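Local structure of catechol 1,2 dioxygenase (Acinetobacter radioresistens, 2XSU) at residues A[97-102]-A[298-303]; A[260-265]-A[287-292]. The protein probably catalyses the iron(III)-dependent intradiol cleavage of catechol by O2 to cis,cis-muconate, a step in aromatic-compound catabolism. The protein carries 1 engineered substitution. All blocks are in the same frame, centred on the assembly; numbering follows the deposited sequence.

Interaction 1 lies at the surface and interaction 2 in the interior of the same chain; along the sequence, the second is nested within the loop closed by the first. In 97-102 with 298-303, two irregular segments meet through a few methyl and ring carbons, one following a helix and the other following strand 284-293. In 260-265 with 287-292, parts of strands 263-269 and 284-293, with adjoining loop residues, face each other through mostly buried apolar side chains, helped by one bridging water. Neither has a direct hydrogen bond across its segments. Strand 284-293 ties them together: Glu-292 OE2 accepts a probable hydrogen bond from Gly-102 N at 2.9 Å.

Interaction 1 of 2, residues A[97-102]-A[298-303]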
loop_
_atom_site.group_PDB
_atom_site.type_symbol
_atom_site.label_atom_id
_atom_site.label_comp_id
_atom_site.label_asym_id
_atom_site.label_seq_id
_atom_site.Cartn_x
_atom_site.Cartn_y
_atom_site.Cartn_z
ATOM N N ALA A 97 -24.344 19.644 -11.903
ATOM C CA ALA A 97 -25.150 19.146 -13.030
ATOM C C ALA A 97 -26.648 19.456 -12.919
ATOM O O ALA A 97 -27.425 19.160 -13.844
ATOM C CB ALA A 97 -24.913 17.615 -13.203
ATOM N N GLY A 98 -27.067 20.031 -11.800
ATOM C CA GLY A 98 -28.484 20.278 -11.536
ATOM C C GLY A 98 -29.271 19.036 -11.160
ATOM O O GLY A 98 -30.505 19.077 -11.072
ATOM N N ILE A 99 -28.556 17.935 -10.909
ATOM C CA ILE A 99 -29.191 16.708 -10.444
ATOM C C ILE A 99 -29.524 16.902 -8.993
ATOM O O ILE A 99 -28.629 17.055 -8.140
ATOM C CB ILE A 99 -28.288 15.465 -10.589
ATOM C CG1 ILE A 99 -27.849 15.294 -12.040
ATOM C CG2 ILE A 99 -29.013 14.214 -10.054
ATOM C CD1 ILE A 99 -26.776 14.280 -12.226
ATOM N N THR A 100 -30.816 16.942 -8.734
ATOM C CA THR A 100 -31.340 17.043 -7.398
ATOM C C THR A 100 -32.341 15.904 -7.172
ATOM O O THR A 100 -32.791 15.222 -8.116
ATOM C CB THR A 100 -32.074 18.388 -7.159
ATOM O OG1 THR A 100 -33.272 18.425 -7.948
ATOM C CG2 THR A 100 -31.189 19.596 -7.493
ATOM N N GLY A 101 -32.706 15.736 -5.908
ATOM C CA GLY A 101 -33.646 14.718 -5.518
ATOM C C GLY A 101 -32.968 13.371 -5.417
ATOM O O GLY A 101 -31.764 13.216 -5.663
ATOM N N GLY A 102 -33.757 12.383 -5.042
ATOM C CA GLY A 102 -33.234 11.063 -4.860
ATOM C C GLY A 102 -32.791 10.813 -3.431
ATOM O O GLY A 102 -32.378 11.723 -2.688
ATOM N N GLU A 298 -28.950 12.396 -20.185
ATOM C CA GLU A 298 -27.729 12.507 -20.977
ATOM C C GLU A 298 -26.664 13.368 -20.277
ATOM O O GLU A 298 -25.479 13.044 -20.303
ATOM C CB GLU A 298 -28.053 13.055 -22.383
ATOM C CG GLU A 298 -26.955 12.841 -23.434
ATOM C CD GLU A 298 -26.835 11.381 -23.903
ATOM O OE1 GLU A 298 -26.745 10.462 -23.050
ATOM O OE2 GLU A 298 -26.826 11.154 -25.134
ATOM N N ALA A 299 -27.102 14.449 -19.636
ATOM C CA ALA A 299 -26.222 15.352 -18.888
ATOM C C ALA A 299 -25.644 14.775 -17.571
ATOM O O ALA A 299 -24.665 15.313 -17.025
ATOM C CB ALA A 299 -26.967 16.665 -18.599
ATOM N N ALA A 300 -26.255 13.712 -17.050
ATOM C CA ALA A 300 -25.907 13.211 -15.713
ATOM C C ALA A 300 -24.513 12.558 -15.655
ATOM O O ALA A 300 -24.199 11.715 -16.503
ATOM C CB ALA A 300 -26.979 12.224 -15.216
ATOM N N PRO A 301 -23.674 12.954 -14.665
ATOM C CA PRO A 301 -22.478 12.145 -14.398
ATOM C C PRO A 301 -22.876 10.716 -14.027
ATOM O O PRO A 301 -23.987 10.481 -13.522
ATOM C CB PRO A 301 -21.839 12.829 -13.182
ATOM C CG PRO A 301 -22.417 14.210 -13.150
ATOM C CD PRO A 301 -23.778 14.113 -13.756
ATOM N N SER A 302 -21.987 9.759 -14.283
ATOM C CA SER A 302 -22.265 8.370 -13.891
ATOM C C SER A 302 -22.382 8.272 -12.364
ATOM O O SER A 302 -21.652 8.969 -11.635
ATOM C CB SER A 302 -21.177 7.427 -14.412
ATOM O OG SER A 302 -21.540 6.069 -14.179
ATOM N N SER A 303 -23.320 7.445 -11.884
ATOM C CA SER A 303 -23.416 7.162 -10.443
ATOM C C SER A 303 -22.954 5.739 -10.118
ATOM O O SER A 303 -23.117 5.263 -8.975
ATOM C CB SER A 303 -24.832 7.416 -9.920
ATOM O OG SER A 303 -25.749 6.503 -10.504
#
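The pyrrolidine ring of Pro-301 is met at one corner, by Ala-97 and Ile-99 together. Both methyl groups converge on CD at the ring's edge, Ala-97 CB approaching slightly from one side of the mean ring plane and Ile-99 CD1 more obliquely from the other, so that across these segments neither face is covered. Ala-97 CB stands 3.7 Å from Pro-301 CD. Ile-99 CD1 presses end-on against the CD corner of the ring, at 3.4 Å from Pro-301 CD, tighter than usual for two carbons. The same CD1 also rests on Ala-300 CB at 3.6 Å, so this one methyl touches two successive residues of 298-303. Ile-99 reaches that far because CG1 stands opposite its carbonyl carbon (chi1 -57°) and the chain beyond is extended (chi2 169°). All the chemistry across the segments is apolar. Gly-98 ends helix 82-96 in a Schellman motif with positive phi, and the residues before and after it, Ala-97 and Ile-99, both point their CB toward 298-303. Asp-94, in the last turn of that helix, touches Ile-99 and Pro-301, while Arg-236 packs on Ile-99 and Ala-300 and binds Pro-301 O through NH2. The contact thus joins the end of helix 82-96 to the loop between strands 284-293 and 310-311, beside the loop before strand 238-244.

Interaction 2 of 2, residues A[260-265]-A[287-292]; sequences DGLVAT and ITFNVE
In Ile-287 the first torsion (chi1 -72°) sets CG2 opposite the backbone N and directs it onto Ala-264, whereas Phe-289 swings its ring toward Leu-262 by placing CG opposite its own N (chi1 -173°). Ile-287 CG2 and Ala-264 CB meet as two methyls at 3.7 Å. The other branch, CG1, passes 3.9 Å from Thr-265 O. Further along, Leu-262 CD2 comes to the edge of the Phe-289 ring near its plane, 4.1 Å from CZ and barely farther from CE1; the two side chains meet at a slant, without a stack. Gly-261 O lies at the same edge, a distant neighbour of CE1. The Phe-289 ring also meets those of Tyr-228 and Phe-242, their planes clearly inclined to it. Although the strands run antiparallel, no direct backbone bond links these segments. A water spans the gap instead, donating to Thr-265 O at 2.7 Å and accepting from Thr-288 N at 3.0 Å. Backbone bonds go elsewhere: Ala-264 pairs with Asn-243 and Glu-245, Ile-287 with Ile-138 and Glu-140. Within these segments the strands part toward different neighbours, 238-244 and 136-145, and Ala-264, Ile-287, Leu-262 and Phe-289 pack between them, consistent with the beta-sandwich catalytic domain of intradiol dioxygenases, with the Leu-262 side chain about 9 Å from that of the iron ligand His-225.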
loop_
_atom_site.group_PDB
_atom_site.type_symbol
_atom_site.label_atom_id
_atom_site.label_comp_id
_atom_site.label_asym_id
_atom_site.label_seq_id
_atom_site.Cartn_x
_atom_site.Cartn_y
_atom_site.Cartn_z
ATOM N N ASP A 260 -28.242 12.897 7.218
ATOM C CA ASP A 260 -29.662 13.195 7.248
ATOM C C ASP A 260 -30.341 12.555 6.035
ATOM O O ASP A 260 -29.847 12.600 4.898
ATOM C CB ASP A 260 -29.888 14.720 7.213
ATOM C CG ASP A 260 -29.429 15.423 8.485
ATOM O OD1 ASP A 260 -29.258 14.770 9.549
ATOM O OD2 ASP A 260 -29.244 16.671 8.418
ATOM N N GLY A 261 -31.471 11.939 6.289
ATOM C CA GLY A 261 -32.209 11.267 5.251
ATOM C C GLY A 261 -31.964 9.781 5.286
ATOM O O GLY A 261 -32.745 9.021 4.701
ATOM N N LEU A 262 -30.898 9.354 5.983
ATOM C CA LEU A 262 -30.541 7.933 6.020
ATOM C C LEU A 262 -30.582 7.370 7.428
ATOM O O LEU A 262 -29.954 6.339 7.703
ATOM C CB LEU A 262 -29.149 7.691 5.418
ATOM C CG LEU A 262 -28.963 8.147 3.964
ATOM C CD1 LEU A 262 -27.546 7.757 3.507
ATOM C CD2 LEU A 262 -30.026 7.516 3.050
ATOM N N VAL A 263 -31.289 8.045 8.339
ATOM C CA VAL A 263 -31.480 7.483 9.692
ATOM C C VAL A 263 -32.918 6.975 9.811
ATOM O O VAL A 263 -33.881 7.721 9.573
ATOM C CB VAL A 263 -31.181 8.525 10.788
ATOM C CG1 VAL A 263 -31.314 7.888 12.174
ATOM C CG2 VAL A 263 -29.733 9.106 10.584
ATOM N N ALA A 264 -33.048 5.704 10.149
ATOM C CA ALA A 264 -34.334 5.058 10.319
ATOM C C ALA A 264 -34.595 4.718 11.784
ATOM O O ALA A 264 -33.677 4.422 12.552
ATOM C CB ALA A 264 -34.386 3.774 9.467
ATOM N N THR A 265 -35.867 4.769 12.165
ATOM C CA THR A 265 -36.301 4.371 13.503
ATOM C C THR A 265 -36.878 2.957 13.454
ATOM O O THR A 265 -37.761 2.658 12.625
ATOM C CB THR A 265 -37.353 5.375 14.026
ATOM O OG1 THR A 265 -36.745 6.672 14.134
ATOM C CG2 THR A 265 -37.859 4.965 15.396
ATOM N N ILE A 287 -38.674 -1.659 10.223
ATOM C CA ILE A 287 -38.112 -0.447 9.619
ATOM C C ILE A 287 -38.705 -0.234 8.242
ATOM O O ILE A 287 -38.791 -1.183 7.437
ATOM C CB ILE A 287 -36.569 -0.533 9.550
ATOM C CG1 ILE A 287 -36.014 -0.378 10.969
ATOM C CG2 ILE A 287 -36.000 0.528 8.576
ATOM C CD1 ILE A 287 -34.533 -0.611 11.096
ATOM N N THR A 288 -39.160 1.000 7.990
ATOM C CA THR A 288 -39.541 1.439 6.661
ATOM C C THR A 288 -38.381 2.202 6.048
ATOM O O THR A 288 -37.880 3.179 6.640
ATOM C CB THR A 288 -40.814 2.354 6.688
ATOM O OG1 THR A 288 -41.907 1.623 7.268
ATOM C CG2 THR A 288 -41.217 2.820 5.269
ATOM N N PHE A 289 -37.947 1.756 4.873
ATOM C CA PHE A 289 -36.960 2.493 4.115
ATOM C C PHE A 289 -37.367 2.549 2.627
ATOM O O PHE A 289 -37.137 1.595 1.851
ATOM C CB PHE A 289 -35.572 1.869 4.320
ATOM C CG PHE A 289 -34.444 2.673 3.702
ATOM C CD1 PHE A 289 -34.080 3.907 4.240
ATOM C CD2 PHE A 289 -33.732 2.168 2.601
ATOM C CE1 PHE A 289 -33.016 4.652 3.675
ATOM C CE2 PHE A 289 -32.683 2.907 2.022
ATOM C CZ PHE A 289 -32.332 4.149 2.565
ATOM N N ASN A 290 -38.002 3.659 2.256
ATOM C CA ASN A 290 -38.359 3.928 0.865
ATOM C C ASN A 290 -37.170 4.489 0.120
ATOM O O ASN A 290 -36.268 5.130 0.717
ATOM C CB ASN A 290 -39.560 4.885 0.788
ATOM C CG ASN A 290 -40.752 4.352 1.524
ATOM O OD1 ASN A 290 -41.103 3.167 1.389
ATOM N ND2 ASN A 290 -41.368 5.199 2.344
ATOM N N VAL A 291 -37.131 4.208 -1.172
ATOM C CA VAL A 291 -36.035 4.656 -2.009
ATOM C C VAL A 291 -36.581 5.428 -3.198
ATOM O O VAL A 291 -37.482 4.953 -3.892
ATOM C CB VAL A 291 -35.189 3.481 -2.518
ATOM C CG1 VAL A 291 -34.112 3.975 -3.470
ATOM C CG2 VAL A 291 -34.523 2.750 -1.343
ATOM N N GLU A 292 -36.018 6.604 -3.425
ATOM C CA GLU A 292 -36.347 7.411 -4.601
ATOM C C GLU A 292 -35.141 7.471 -5.532
ATOM O O GLU A 292 -34.040 7.903 -5.138
ATOM C CB GLU A 292 -36.762 8.811 -4.140
ATOM C CG GLU A 292 -37.018 9.833 -5.218
ATOM C CD GLU A 292 -37.413 11.186 -4.618
ATOM O OE1 GLU A 292 -38.539 11.298 -4.082
ATOM O OE2 GLU A 292 -36.580 12.123 -4.651
HETATM O O HOH W 1 -39.249 2.821 10.349
#